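Local coordinates for putative oxidoreductase (Jannaschia sp., PDB 3C24), which is a putative oxidoreductase that probably binds NAD(P), a nicotinamide adenine dinucleotide cofactor, in a Rossmann-type domain, its substrate being unknown, at residues A[13-18]-A[66-71]. Sequence-based numbering, arbitrary orientation.
Sequences TVAILG and DEADVV
The carboxylate of Asp69 takes the N-H of Thr13 at OD2, on the anti side and 29° out of the carboxylate plane, in an almost straight bond (Thr13 N to Asp69 OD2 2.9 Å). With chi1 near -63° CG stands beside the Asp69 backbone N, which lets the carboxylate reach the Thr13 N-H while the Asp69 N-H turns to the Thr13 carbonyl oxygen. That carbonyl, the other flat group, is gripped twice at its oxygen: Val70 N approaches nearly head-on at 3.2 Å from Thr13 O, while Asp69 N, 2.9 Å from the same oxygen, is tilted 18° from the carbonyl plane. Exchanging Asp69 for an alanine would probably leave the Thr13 N-H without its carboxylate acceptor, with Thr13 then held to this segment mainly through its carbonyl. Beta-branched Thr13 suits the start of the strand, its partly exposed side chain resting CB on the carbonyl oxygen of Glu67. Further along, Ala15 N donates to Val70 O (2.9 Å), and Val14 pairs with Val70 and Ala15 with Val71 in parallel register. Valine suits the buried positions of Val14, Val70 and Val71, its branched carbon favouring extended backbone. On one sheet face Val14 CG2 meets Val70 CB; on the other the small Ala15 methyl fits 4.1 Å from Ala68 CB, and Leu17 reaches across obliquely to press CD1 tightly against Val71 CG1 (3.5 Å). Outside the pair, Arg92 hydrogen-bonds Ala68 O. Strand 13-17 is flanked by 37-41 on one edge and 70-73 on the other, all parallel, as around the first strand of a Rossmann fold, consistent with an NAD(P)-binding domain.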
# COMPACT_ATOMS: atom_id res chain seq x y z
N THR A 13 21.70 -32.31 -1.21
CA THR A 13 20.59 -33.02 -1.83
C THR A 13 19.31 -32.50 -1.17
O THR A 13 19.11 -32.65 0.01
CB THR A 13 20.74 -34.52 -1.76
OG1 THR A 13 21.90 -34.88 -2.53
CG2 THR A 13 19.51 -35.18 -2.36
N VAL A 14 18.43 -31.91 -1.99
CA VAL A 14 17.24 -31.26 -1.48
C VAL A 14 16.03 -31.93 -2.07
O VAL A 14 15.84 -31.89 -3.30
CB VAL A 14 17.23 -29.78 -1.86
CG1 VAL A 14 15.99 -29.03 -1.31
CG2 VAL A 14 18.52 -29.03 -1.37
N ALA A 15 15.24 -32.56 -1.19
CA ALA A 15 13.98 -33.18 -1.56
C ALA A 15 12.88 -32.18 -1.30
O ALA A 15 12.83 -31.50 -0.25
CB ALA A 15 13.75 -34.47 -0.77
N ILE A 16 12.01 -32.02 -2.28
CA ILE A 16 10.87 -31.14 -2.14
C ILE A 16 9.59 -31.96 -2.24
O ILE A 16 9.31 -32.57 -3.26
CB ILE A 16 10.86 -30.05 -3.21
CG1 ILE A 16 12.15 -29.22 -3.15
CG2 ILE A 16 9.66 -29.12 -3.06
CD1 ILE A 16 12.37 -28.33 -4.30
N LEU A 17 8.83 -31.93 -1.16
CA LEU A 17 7.53 -32.61 -1.07
C LEU A 17 6.46 -31.69 -1.69
O LEU A 17 6.37 -30.47 -1.38
CB LEU A 17 7.20 -32.97 0.39
CG LEU A 17 7.86 -34.20 1.03
CD1 LEU A 17 9.31 -34.31 0.70
CD2 LEU A 17 7.58 -34.18 2.56
N GLY A 18 5.62 -32.28 -2.55
CA GLY A 18 4.59 -31.51 -3.25
C GLY A 18 5.27 -30.67 -4.33
O GLY A 18 4.85 -29.57 -4.66
N ASP A 66 16.91 -41.53 2.08
CA ASP A 66 18.27 -41.81 2.59
C ASP A 66 19.33 -40.98 1.95
O ASP A 66 20.48 -41.04 2.35
CB ASP A 66 18.71 -43.26 2.33
CG ASP A 66 18.15 -44.23 3.32
OD1 ASP A 66 17.27 -43.83 4.13
OD2 ASP A 66 18.61 -45.39 3.30
N GLU A 67 18.93 -40.18 0.98
CA GLU A 67 19.90 -39.34 0.27
C GLU A 67 19.73 -37.87 0.62
O GLU A 67 20.63 -37.08 0.46
CB GLU A 67 19.73 -39.53 -1.25
CG GLU A 67 20.11 -40.95 -1.73
CD GLU A 67 19.63 -41.27 -3.15
OE1 GLU A 67 18.54 -40.80 -3.55
OE2 GLU A 67 20.32 -42.04 -3.87
N ALA A 68 18.58 -37.56 1.18
CA ALA A 68 18.20 -36.15 1.44
C ALA A 68 18.88 -35.51 2.61
O ALA A 68 18.74 -35.96 3.75
CB ALA A 68 16.66 -36.04 1.61
N ASP A 69 19.53 -34.39 2.33
CA ASP A 69 20.15 -33.55 3.35
C ASP A 69 19.08 -32.59 3.91
O ASP A 69 19.07 -32.21 5.10
CB ASP A 69 21.29 -32.74 2.77
CG ASP A 69 22.41 -33.61 2.26
OD1 ASP A 69 22.75 -34.58 2.96
OD2 ASP A 69 22.96 -33.33 1.16
N VAL A 70 18.19 -32.20 3.02
CA VAL A 70 17.15 -31.22 3.30
C VAL A 70 15.86 -31.75 2.71
O VAL A 70 15.85 -32.28 1.61
CB VAL A 70 17.49 -29.85 2.65
CG1 VAL A 70 16.44 -28.78 3.01
CG2 VAL A 70 18.87 -29.38 3.08
N VAL A 71 14.79 -31.63 3.48
CA VAL A 71 13.43 -32.00 3.05
C VAL A 71 12.53 -30.78 3.26
O VAL A 71 12.25 -30.34 4.37
CB VAL A 71 12.88 -33.19 3.81
CG1 VAL A 71 11.47 -33.53 3.34
CG2 VAL A 71 13.81 -34.37 3.65